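Local structure of aminoacyl-tRNA synthetase (Cryptosporidium parvum, 5F9Z) at residues V103-K108 with P117-P122; P162-R167 with T276-G281; V302-I307 with V359-E364. The protein probably catalyses the ATP-dependent attachment of proline to its tRNA, as a prolyl-tRNA synthetase of class II, and binds the inhibitor halofuginone. All blocks are in the same frame, centred on the assembly; numbering follows the deposited sequence.

Contacts 1 and 2 both belong to the class II catalytic core, their centres about 22 Å apart, whereas contact 3 lies in the anticodon-binding domain, its centre about 27 Å from that of contact 2. Contact 1 is a surface beta hairpin that borders the halofuginone pocket. Contact 2 is fully buried, its centre about 7 Å from that of the chain, and joins a loop to the start of helix 278-287, with the nucleotide on its flank. Contact 3 is a buried parallel strand pair. Each of the three has a methyl over an aromatic face; backbone ladders join contacts 1 and 3, while in contact 2 an arginine reaches a backbone carbonyl beside another that reaches a phosphate.

Contact 1: residues V103-K108 with P117-P122; sequences VAWVTK and PIAIRP. With HFG (7-bromo-6-chloro-3-{3-[(2R,3S)-3-hydroxypiperidin-2-yl]-2-oxopropyl}quinazolin-4(3H)-one), chain E.
Trp105 lays its six-membered ring over the small side chain of Ala119, its non-hydrogen-bonded partner across the hairpin. Ala119 CB lies 3.7 Å from the centroid of that ring and 20° off the normal, a CH-pi contact over the face. With CG anti to the carbonyl carbon (chi1 -70°) and chi2 close to a right angle, the indole lies across strand 117-120. Its rim also meets the backbone, with CZ3 3.5 Å from Pro117 O near the ring plane. Val103 CG1 touches Ala119 CB at 3.6 Å, and the two methyls lie side by side on one face of the indole, each offset toward its rim.

The other side of the hairpin carries Val106, whose side chain crosses that of Ile120 at about a right angle, CG2 to CG1 4.0 Å. The antiparallel frame is held by three backbone bonds. Ile120 N to Ala104 O is 2.7 Å and nearly straight at 176°, while Val106 and Ile118 exchange a reciprocal pair. At the Ala104-Ile120 end a water accepts from Ala104 N and donates to Ile120 O, bridging the pair beside their direct bond.

Where the hairpin opens, the halofuginone ring system meets both segments: Val103 CG2 is 3.4 Å from the bromine BR1, and Pro122 CG 3.6 Å from the chlorine CL1. Hydrocarbon thus receives both halogens by van der Waals packing, while Thr123 and His244 supply hydrogen bonds elsewhere on the ligand.

Contact 2: residues P162-R167 with T276-G281; sequences PFIRTR and TTRAIG. With ANP (phosphoaminophosphonic acid-adenylate ester), chain D.
Arg278 grips Ile164 O side-on with two nitrogens. Its CB sits 3.5 Å from Phe163 O, and CG passes Ile164 CA. CD, carried outward with CG anti to the backbone N (chi1 165°), comes near the ribose O2' of the nucleotide. A bend at chi3 then turns the guanidinium side-on to Ile164 O. NE donates to that oxygen at 2.8 Å, in the carbonyl plane and on a lone pair, while NH2 reaches the same atom from above the carbonyl plane with a more bent angle of 136°. NH1 lies toward the sugar and donates to Gln239 O, and ribose C2' rests over one face of the guanidinium.

Beside it runs Arg165, pointing the same way, the two guanidinium planes 72° apart. Its NH2 meets the gamma-phosphate oxygen O2G at 2.6 Å and NH1 reaches O3G, with Glu156 as a further partner of NH1. Arg165 NH2 and Arg278 NH2 are 3.4 Å apart, both donors, at a pocket made for the anionic nucleotide. The adenine is read by the neighbouring backbone and a hydroxyl: Thr166 N donates to adenine N1, adenine N6 donates to Thr166 O, and Thr276 OG1 donates to adenine N3 at 2.8 Å. Thr276 OG1 also accepts from Arg278 N, a capping bond at the turn into helix 278-287.

Away from the nucleotide, Ile280 CG2 lies over one face of the Phe163 ring, 4.0 Å from its centroid, and Phe163 CB packs on Gly281 N. The two-nitrogen grip ties the loop to the start of the helix, consistent with a loop held so that Arg165 meets the phosphate and Thr166 the adenine.

Contact 3: residues V302-I307 with V359-E364; sequences VQVIII and VCLRFE
Val304 CG1 stands almost exactly over the centre of the Phe363 ring, 3.4 Å from the centroid and 6° off the normal, a CH-pi contact between diagonal neighbours on adjacent strands. On the same face Val304 CG2 touches Leu361 CD1, and Ile306 CG1 approaches Phe363 CD2 obliquely. The opposite face carries Ile305, whose CG2, set between the backbone N and the carbonyl carbon, meets Arg362 CB at 3.6 Å and Val359 CG1 at 3.7 Å.

These side chains are put in register by a parallel ladder. The strand segments run 20° apart, and four N-H to O bonds alternate between them: Leu361 N to Gln303 O, Ile305 N to Leu361 O at 3.0 Å, Phe363 N to Ile305 O at 2.8 Å, and Ile307 N to Phe363 O.

One step further out, Arg362, extended from CG to NE, passes Ile307 CD1 (4.2 Å from Arg362 CD) and meets Glu364 of its own strand. Its NE donates to the anti lone pair of Glu364 OE2 at 3.0 Å in a salt bridge. From helix 347-356, Glu355 pairs with NH1 and Tyr351 adds a cation-pi contact. That helix also packs against Ile305 and Ile307, while helix 393-417 lies against Leu361 and Phe363. Arg362 thus ties its strand to one helix by charge, whereas the opposite face of this anticodon-binding-domain sheet meets its helix through hydrocarbon.

Contact 1: residues V103-K108 with P117-P122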
loop_
_atom_site.group_PDB
_atom_site.type_symbol
_atom_site.label_atom_id
_atom_site.label_comp_id
_atom_site.label_asym_id
_atom_site.label_seq_id
_atom_site.Cartn_x
_atom_site.Cartn_y
_atom_site.Cartn_z
ATOM N N VAL A 103 6.159 -17.833 13.926
ATOM C CA VAL A 103 5.279 -18.903 13.468
ATOM C C VAL A 103 4.174 -19.117 14.491
ATOM O O VAL A 103 4.442 -19.375 15.670
ATOM C CB VAL A 103 6.065 -20.199 13.237
ATOM C CG1 VAL A 103 5.203 -21.209 12.502
ATOM C CG2 VAL A 103 7.347 -19.921 12.473
ATOM N N ALA A 104 2.924 -19.019 14.045
ATOM C CA ALA A 104 1.780 -19.377 14.872
ATOM C C ALA A 104 1.533 -20.874 14.737
ATOM O O ALA A 104 1.309 -21.373 13.629
ATOM C CB ALA A 104 0.541 -18.582 14.463
ATOM N N TRP A 105 1.575 -21.588 15.859
ATOM C CA TRP A 105 1.489 -23.041 15.870
ATOM C C TRP A 105 0.156 -23.491 16.451
ATOM O O TRP A 105 -0.228 -23.062 17.544
ATOM C CB TRP A 105 2.638 -23.651 16.677
ATOM C CG TRP A 105 3.973 -23.514 16.020
ATOM C CD1 TRP A 105 4.911 -22.553 16.261
ATOM C CD2 TRP A 105 4.522 -24.367 15.010
ATOM N NE1 TRP A 105 6.012 -22.756 15.465
ATOM C CE2 TRP A 105 5.798 -23.863 14.687
ATOM C CE3 TRP A 105 4.060 -25.508 14.348
ATOM C CZ2 TRP A 105 6.616 -24.460 13.730
ATOM C CZ3 TRP A 105 4.874 -26.101 13.400
ATOM C CH2 TRP A 105 6.137 -25.574 13.099
ATOM N N VAL A 106 -0.538 -24.359 15.719
ATOM C CA VAL A 106 -1.711 -25.051 16.243
ATOM C C VAL A 106 -1.214 -26.284 16.991
ATOM O O VAL A 106 -0.673 -27.211 16.385
ATOM C CB VAL A 106 -2.689 -25.433 15.127
ATOM C CG1 VAL A 106 -3.849 -26.241 15.690
ATOM C CG2 VAL A 106 -3.196 -24.188 14.414
ATOM N N THR A 107 -1.388 -26.293 18.311
ATOM C CA THR A 107 -0.859 -27.356 19.152
ATOM C C THR A 107 -1.938 -28.241 19.761
ATOM O O THR A 107 -1.605 -29.205 20.457
ATOM C CB THR A 107 0.005 -26.766 20.273
ATOM O OG1 THR A 107 -0.811 -25.960 21.132
ATOM C CG2 THR A 107 1.120 -25.910 19.691
ATOM N N LYS A 108 -3.213 -27.948 19.521
ATOM C CA LYS A 108 -4.275 -28.748 20.114
ATOM C C LYS A 108 -5.546 -28.600 19.293
ATOM O O LYS A 108 -5.809 -27.545 18.710
ATOM C CB LYS A 108 -4.536 -28.342 21.570
ATOM N N PRO A 117 2.834 -30.430 16.278
ATOM C CA PRO A 117 2.063 -29.204 16.044
ATOM C C PRO A 117 2.125 -28.772 14.588
ATOM O O PRO A 117 3.081 -29.066 13.866
ATOM C CB PRO A 117 2.736 -28.178 16.965
ATOM C CG PRO A 117 4.099 -28.736 17.236
ATOM C CD PRO A 117 3.928 -30.224 17.240
ATOM N N ILE A 118 1.080 -28.069 14.159
ATOM C CA ILE A 118 0.912 -27.650 12.772
ATOM C C ILE A 118 1.020 -26.134 12.708
ATOM O O ILE A 118 0.402 -25.426 13.514
ATOM C CB ILE A 118 -0.430 -28.139 12.202
ATOM C CG1 ILE A 118 -0.492 -29.667 12.235
ATOM C CG2 ILE A 118 -0.627 -27.627 10.788
ATOM C CD1 ILE A 118 -1.814 -30.237 11.766
ATOM N N ALA A 119 1.798 -25.638 11.751
ATOM C CA ALA A 119 2.064 -24.213 11.626
ATOM C C ALA A 119 0.994 -23.529 10.787
ATOM O O ALA A 119 0.530 -24.074 9.781
ATOM C CB ALA A 119 3.437 -23.978 10.998
ATOM N N ILE A 120 0.604 -22.331 11.211
ATOM C CA ILE A 120 -0.231 -21.468 10.384
ATOM C C ILE A 120 0.661 -20.774 9.364
ATOM O O ILE A 120 1.729 -20.255 9.708
ATOM C CB ILE A 120 -0.994 -20.449 11.243
ATOM C CG1 ILE A 120 -1.969 -21.156 12.183
ATOM C CG2 ILE A 120 -1.746 -19.466 10.361
ATOM C CD1 ILE A 120 -2.846 -20.206 12.965
ATOM N N ARG A 121 0.222 -20.767 8.109
ATOM C CA ARG A 121 0.945 -20.236 6.961
ATOM C C ARG A 121 1.453 -18.814 7.188
ATOM O O ARG A 121 0.651 -17.881 7.314
ATOM C CB ARG A 121 0.032 -20.287 5.735
ATOM C CG ARG A 121 0.427 -19.396 4.580
ATOM C CD ARG A 121 -0.677 -19.387 3.536
ATOM N NE ARG A 121 -1.949 -18.935 4.094
ATOM C CZ ARG A 121 -3.139 -19.230 3.580
ATOM N NH1 ARG A 121 -3.228 -19.991 2.497
ATOM N NH2 ARG A 121 -4.243 -18.771 4.155
ATOM N N PRO A 122 2.773 -18.615 7.269
ATOM C CA PRO A 122 3.332 -17.261 7.216
ATOM C C PRO A 122 3.689 -16.829 5.807
ATOM O O PRO A 122 3.927 -15.634 5.577
ATOM C CB PRO A 122 4.593 -17.393 8.078
ATOM C CG PRO A 122 5.062 -18.789 7.778
ATOM C CD PRO A 122 3.818 -19.624 7.523
HETATM O "O4'" HFG E . 7.638 -14.161 2.424
HETATM C C21 HFG E . 8.733 -13.824 2.078
HETATM C "C3'" HFG E . 9.095 -13.748 0.577
HETATM C "C2'" HFG E . 7.871 -13.707 -0.339
HETATM N "N1'" HFG E . 7.058 -14.829 -0.135
HETATM C "C6'" HFG E . 5.724 -14.605 -0.606
HETATM C "C5'" HFG E . 5.638 -13.430 -1.584
HETATM C "C4'" HFG E . 6.064 -12.198 -0.989
HETATM C C39 HFG E . 7.101 -12.399 -0.055
HETATM O "O7'" HFG E . 8.088 -11.243 -0.120
HETATM C "C1'" HFG E . 9.868 -13.430 3.202
HETATM N N3 HFG E . 9.432 -13.944 4.570
HETATM C C4 HFG E . 9.422 -15.310 4.819
HETATM O O11 HFG E . 9.765 -16.105 3.942
HETATM C C10 HFG E . 9.034 -15.771 6.043
HETATM C C5 HFG E . 9.012 -17.181 6.341
HETATM C C2 HFG E . 9.070 -13.095 5.507
HETATM N N1 HFG E . 8.680 -13.510 6.722
HETATM C C9 HFG E . 8.659 -14.848 7.001
HETATM C C8 HFG E . 8.253 -15.285 8.271
HETATM C C7 HFG E . 8.231 -16.672 8.558
HETATM BR BR1 HFG E . 7.662 -17.276 10.330
HETATM C C6 HFG E . 8.613 -17.609 7.585
HETATM CL CL1 HFG E . 8.585 -19.334 7.951
HETATM O O HOH W 1 2.394 -18.266 11.596
#

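Contact 2: residues P162-R167 with T276-G281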
loop_
_atom_site.group_PDB
_atom_site.type_symbol
_atom_site.label_atom_id
_atom_site.label_comp_id
_atom_site.label_asym_id
_atom_site.label_seq_id
_atom_site.Cartn_x
_atom_site.Cartn_y
_atom_site.Cartn_z
ATOM N N PRO A 162 -1.824 -0.511 12.638
ATOM C CA PRO A 162 -2.921 -0.884 11.736
ATOM C C PRO A 162 -2.507 -0.770 10.276
ATOM O O PRO A 162 -1.861 0.201 9.870
ATOM C CB PRO A 162 -4.023 0.116 12.098
ATOM C CG PRO A 162 -3.763 0.433 13.534
ATOM C CD PRO A 162 -2.265 0.421 13.691
ATOM N N PHE A 163 -2.862 -1.794 9.497
ATOM C CA PHE A 163 -2.481 -1.940 8.095
ATOM C C PHE A 163 -0.977 -2.134 7.923
ATOM O O PHE A 163 -0.545 -3.124 7.322
ATOM C CB PHE A 163 -2.945 -0.737 7.267
ATOM C CG PHE A 163 -4.427 -0.505 7.307
ATOM C CD1 PHE A 163 -5.293 -1.353 6.634
ATOM C CD2 PHE A 163 -4.955 0.570 8.001
ATOM C CE1 PHE A 163 -6.657 -1.139 6.664
ATOM C CE2 PHE A 163 -6.318 0.791 8.032
ATOM C CZ PHE A 163 -7.170 -0.065 7.362
ATOM N N ILE A 164 -0.176 -1.202 8.449
ATOM C CA ILE A 164 1.260 -1.193 8.171
ATOM C C ILE A 164 1.909 -2.498 8.622
ATOM O O ILE A 164 2.636 -3.146 7.858
ATOM C CB ILE A 164 1.928 0.024 8.838
ATOM C CG1 ILE A 164 1.245 1.320 8.394
ATOM C CG2 ILE A 164 3.413 0.058 8.508
ATOM C CD1 ILE A 164 1.324 1.576 6.906
ATOM N N ARG A 165 1.664 -2.901 9.867
ATOM C CA ARG A 165 2.239 -4.132 10.412
ATOM C C ARG A 165 1.213 -4.759 11.350
ATOM O O ARG A 165 1.057 -4.318 12.493
ATOM C CB ARG A 165 3.556 -3.860 11.130
ATOM C CG ARG A 165 4.227 -5.109 11.677
ATOM C CD ARG A 165 5.623 -4.809 12.196
ATOM N NE ARG A 165 6.466 -4.205 11.169
ATOM C CZ ARG A 165 7.118 -4.894 10.236
ATOM N NH1 ARG A 165 7.024 -6.216 10.198
ATOM N NH2 ARG A 165 7.864 -4.260 9.341
ATOM N N THR A 166 0.522 -5.786 10.866
ATOM C CA THR A 166 -0.498 -6.480 11.634
ATOM C C THR A 166 -0.148 -7.959 11.739
ATOM O O THR A 166 0.456 -8.536 10.828
ATOM C CB THR A 166 -1.884 -6.315 11.000
ATOM O OG1 THR A 166 -1.910 -6.972 9.727
ATOM C CG2 THR A 166 -2.202 -4.842 10.800
ATOM N N ARG A 167 -0.531 -8.570 12.863
ATOM C CA ARG A 167 -0.215 -9.979 13.076
ATOM C C ARG A 167 -1.017 -10.882 12.149
ATOM O O ARG A 167 -0.545 -11.963 11.781
ATOM C CB ARG A 167 -0.437 -10.353 14.539
ATOM C CG ARG A 167 0.629 -9.779 15.456
ATOM C CD ARG A 167 0.521 -10.319 16.867
ATOM N NE ARG A 167 1.749 -10.085 17.621
ATOM C CZ ARG A 167 1.901 -10.374 18.909
ATOM N NH1 ARG A 167 0.898 -10.904 19.596
ATOM N NH2 ARG A 167 3.057 -10.130 19.512
ATOM N N THR A 276 0.304 -6.375 0.453
ATOM C CA THR A 276 -0.561 -6.590 1.606
ATOM C C THR A 276 -1.478 -5.391 1.818
ATOM O O THR A 276 -1.407 -4.384 1.105
ATOM C CB THR A 276 0.268 -6.833 2.870
ATOM O OG1 THR A 276 0.932 -5.619 3.231
ATOM C CG2 THR A 276 1.305 -7.907 2.626
ATOM N N THR A 277 -2.338 -5.508 2.835
ATOM C CA THR A 277 -3.198 -4.416 3.277
ATOM C C THR A 277 -2.416 -3.227 3.822
ATOM O O THR A 277 -3.034 -2.211 4.157
ATOM C CB THR A 277 -4.179 -4.919 4.340
ATOM O OG1 THR A 277 -3.494 -5.792 5.246
ATOM C CG2 THR A 277 -5.327 -5.668 3.688
ATOM N N ARG A 278 -1.088 -3.336 3.934
ATOM C CA ARG A 278 -0.262 -2.182 4.284
ATOM C C ARG A 278 -0.470 -1.026 3.315
ATOM O O ARG A 278 -0.378 0.143 3.712
ATOM C CB ARG A 278 1.211 -2.599 4.315
ATOM C CG ARG A 278 2.204 -1.451 4.313
ATOM C CD ARG A 278 3.632 -1.963 4.281
ATOM N NE ARG A 278 4.008 -2.627 5.526
ATOM C CZ ARG A 278 5.253 -2.964 5.844
ATOM N NH1 ARG A 278 6.247 -2.696 5.008
ATOM N NH2 ARG A 278 5.506 -3.565 6.999
ATOM N N ALA A 279 -0.761 -1.330 2.046
ATOM C CA ALA A 279 -0.980 -0.284 1.051
ATOM C C ALA A 279 -2.072 0.681 1.489
ATOM O O ALA A 279 -1.992 1.885 1.217
ATOM C CB ALA A 279 -1.334 -0.912 -0.296
ATOM N N ILE A 280 -3.100 0.173 2.170
ATOM C CA ILE A 280 -4.175 1.038 2.647
ATOM C C ILE A 280 -3.644 2.016 3.686
ATOM O O ILE A 280 -3.936 3.217 3.640
ATOM C CB ILE A 280 -5.334 0.192 3.202
ATOM C CG1 ILE A 280 -5.821 -0.800 2.142
ATOM C CG2 ILE A 280 -6.474 1.090 3.664
ATOM C CD1 ILE A 280 -6.955 -1.686 2.609
ATOM N N GLY A 281 -2.846 1.518 4.633
ATOM C CA GLY A 281 -2.309 2.387 5.667
ATOM C C GLY A 281 -1.384 3.456 5.117
ATOM O O GLY A 281 -1.449 4.617 5.530
HETATM P PG ANP D . 9.621 -6.888 7.222
HETATM O O1G ANP D . 11.006 -7.030 7.766
HETATM O O2G ANP D . 9.132 -5.405 7.437
HETATM O O3G ANP D . 8.644 -7.866 7.990
HETATM P PB ANP D . 9.088 -8.786 5.215
HETATM O O1B ANP D . 10.227 -9.602 4.537
HETATM O O2B ANP D . 8.655 -9.485 6.463
HETATM N N3B ANP D . 9.631 -7.236 5.563
HETATM P PA ANP D . 7.532 -9.787 3.182
HETATM O O1A ANP D . 7.491 -11.122 3.817
HETATM O O2A ANP D . 8.550 -9.662 2.045
HETATM O O3A ANP D . 7.878 -8.655 4.241
HETATM O "O5'" ANP D . 6.066 -9.445 2.683
HETATM C "C5'" ANP D . 5.833 -8.723 1.454
HETATM C "C4'" ANP D . 5.384 -7.322 1.784
HETATM O "O4'" ANP D . 4.316 -7.381 2.746
HETATM C "C3'" ANP D . 6.440 -6.431 2.425
HETATM O "O3'" ANP D . 7.220 -5.783 1.427
HETATM C "C2'" ANP D . 5.598 -5.430 3.222
HETATM O "O2'" ANP D . 5.231 -4.307 2.429
HETATM C "C1'" ANP D . 4.356 -6.250 3.597
HETATM N N9 ANP D . 4.337 -6.722 4.979
HETATM C C8 ANP D . 5.323 -7.416 5.631
HETATM N N7 ANP D . 5.030 -7.722 6.872
HETATM C C5 ANP D . 3.758 -7.199 7.047
HETATM C C6 ANP D . 2.880 -7.189 8.149
HETATM N N6 ANP D . 3.164 -7.740 9.331
HETATM N N1 ANP D . 1.681 -6.582 7.991
HETATM C C2 ANP D . 1.392 -6.027 6.810
HETATM N N3 ANP D . 2.138 -5.976 5.704
HETATM C C4 ANP D . 3.316 -6.584 5.888
#

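Contact 3: residues V302-I307 with V359-E364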
loop_
_atom_site.group_PDB
_atom_site.type_symbol
_atom_site.label_atom_id
_atom_site.label_comp_id
_atom_site.label_asym_id
_atom_site.label_seq_id
_atom_site.Cartn_x
_atom_site.Cartn_y
_atom_site.Cartn_z
ATOM N N VAL A 302 -17.358 5.941 -1.346
ATOM C CA VAL A 302 -18.356 6.864 -1.871
ATOM C C VAL A 302 -17.617 8.074 -2.420
ATOM O O VAL A 302 -16.950 8.793 -1.666
ATOM C CB VAL A 302 -19.378 7.284 -0.803
ATOM C CG1 VAL A 302 -20.310 8.347 -1.356
ATOM C CG2 VAL A 302 -20.171 6.076 -0.324
ATOM N N GLN A 303 -17.723 8.292 -3.731
ATOM C CA GLN A 303 -17.032 9.416 -4.352
ATOM C C GLN A 303 -17.808 10.716 -4.179
ATOM O O GLN A 303 -17.208 11.778 -3.983
ATOM C CB GLN A 303 -16.793 9.130 -5.834
ATOM C CG GLN A 303 -15.859 7.962 -6.092
ATOM C CD GLN A 303 -15.821 7.562 -7.553
ATOM O OE1 GLN A 303 -16.834 7.619 -8.250
ATOM N NE2 GLN A 303 -14.647 7.160 -8.027
ATOM N N VAL A 304 -19.136 10.653 -4.248
ATOM C CA VAL A 304 -19.990 11.825 -4.111
ATOM C C VAL A 304 -21.095 11.504 -3.117
ATOM O O VAL A 304 -21.790 10.493 -3.259
ATOM C CB VAL A 304 -20.597 12.258 -5.459
ATOM C CG1 VAL A 304 -21.550 13.425 -5.257
ATOM C CG2 VAL A 304 -19.501 12.623 -6.450
ATOM N N ILE A 305 -21.258 12.362 -2.114
ATOM C CA ILE A 305 -22.372 12.278 -1.179
ATOM C C ILE A 305 -23.299 13.456 -1.451
ATOM O O ILE A 305 -22.853 14.608 -1.513
ATOM C CB ILE A 305 -21.892 12.249 0.286
ATOM C CG1 ILE A 305 -23.080 12.100 1.238
ATOM C CG2 ILE A 305 -21.050 13.475 0.632
ATOM C CD1 ILE A 305 -23.757 10.750 1.151
ATOM N N ILE A 306 -24.578 13.163 -1.657
ATOM C CA ILE A 306 -25.576 14.181 -1.962
ATOM C C ILE A 306 -26.284 14.527 -0.661
ATOM O O ILE A 306 -27.007 13.702 -0.093
ATOM C CB ILE A 306 -26.566 13.703 -3.032
ATOM C CG1 ILE A 306 -25.820 13.324 -4.314
ATOM C CG2 ILE A 306 -27.600 14.782 -3.319
ATOM C CD1 ILE A 306 -26.727 12.857 -5.432
ATOM N N ILE A 307 -26.075 15.750 -0.183
ATOM C CA ILE A 307 -26.632 16.185 1.094
ATOM C C ILE A 307 -27.662 17.280 0.844
ATOM O O ILE A 307 -27.293 18.450 0.667
ATOM C CB ILE A 307 -25.526 16.669 2.045
ATOM C CG1 ILE A 307 -24.468 15.578 2.225
ATOM C CG2 ILE A 307 -26.116 17.068 3.387
ATOM C CD1 ILE A 307 -23.307 15.990 3.101
ATOM N N VAL A 359 -15.022 11.286 1.750
ATOM C CA VAL A 359 -15.783 11.366 0.508
ATOM C C VAL A 359 -15.249 12.520 -0.329
ATOM O O VAL A 359 -15.107 13.647 0.160
ATOM C CB VAL A 359 -17.282 11.527 0.798
ATOM C CG1 VAL A 359 -18.056 11.690 -0.501
ATOM C CG2 VAL A 359 -17.799 10.330 1.581
ATOM N N CYS A 360 -14.957 12.238 -1.602
ATOM C CA CYS A 360 -14.243 13.195 -2.443
ATOM C C CYS A 360 -15.037 14.484 -2.627
ATOM O O CYS A 360 -14.499 15.585 -2.470
ATOM C CB CYS A 360 -13.931 12.562 -3.798
ATOM S SG CYS A 360 -13.085 10.976 -3.686
ATOM N N LEU A 361 -16.315 14.367 -2.972
ATOM C CA LEU A 361 -17.156 15.523 -3.240
ATOM C C LEU A 361 -18.462 15.393 -2.473
ATOM O O LEU A 361 -18.997 14.290 -2.321
ATOM C CB LEU A 361 -17.455 15.661 -4.740
ATOM C CG LEU A 361 -16.279 15.615 -5.719
ATOM C CD1 LEU A 361 -16.788 15.533 -7.150
ATOM C CD2 LEU A 361 -15.375 16.824 -5.539
ATOM N N ARG A 362 -18.974 16.520 -1.987
ATOM C CA ARG A 362 -20.306 16.571 -1.408
ATOM C C ARG A 362 -21.156 17.549 -2.204
ATOM O O ARG A 362 -20.681 18.610 -2.619
ATOM C CB ARG A 362 -20.277 16.967 0.077
ATOM C CG ARG A 362 -19.945 18.418 0.373
ATOM C CD ARG A 362 -20.562 18.827 1.701
ATOM N NE ARG A 362 -20.056 20.103 2.197
ATOM C CZ ARG A 362 -19.043 20.220 3.049
ATOM N NH1 ARG A 362 -18.426 19.136 3.499
ATOM N NH2 ARG A 362 -18.646 21.419 3.452
ATOM N N PHE A 363 -22.409 17.170 -2.439
ATOM C CA PHE A 363 -23.365 18.000 -3.156
ATOM C C PHE A 363 -24.356 18.570 -2.151
ATOM O O PHE A 363 -25.058 17.815 -1.471
ATOM C CB PHE A 363 -24.102 17.203 -4.235
ATOM C CG PHE A 363 -23.246 16.823 -5.414
ATOM C CD1 PHE A 363 -21.917 17.208 -5.490
ATOM C CD2 PHE A 363 -23.783 16.087 -6.458
ATOM C CE1 PHE A 363 -21.139 16.855 -6.577
ATOM C CE2 PHE A 363 -23.013 15.736 -7.548
ATOM C CZ PHE A 363 -21.689 16.119 -7.607
ATOM N N GLU A 364 -24.403 19.893 -2.054
ATOM C CA GLU A 364 -25.370 20.584 -1.212
ATOM C C GLU A 364 -26.542 21.013 -2.086
ATOM O O GLU A 364 -26.366 21.800 -3.022
ATOM C CB GLU A 364 -24.728 21.786 -0.522
ATOM C CG GLU A 364 -23.505 21.427 0.307
ATOM C CD GLU A 364 -22.837 22.637 0.925
ATOM O OE1 GLU A 364 -23.313 23.768 0.690
ATOM O OE2 GLU A 364 -21.834 22.458 1.647
#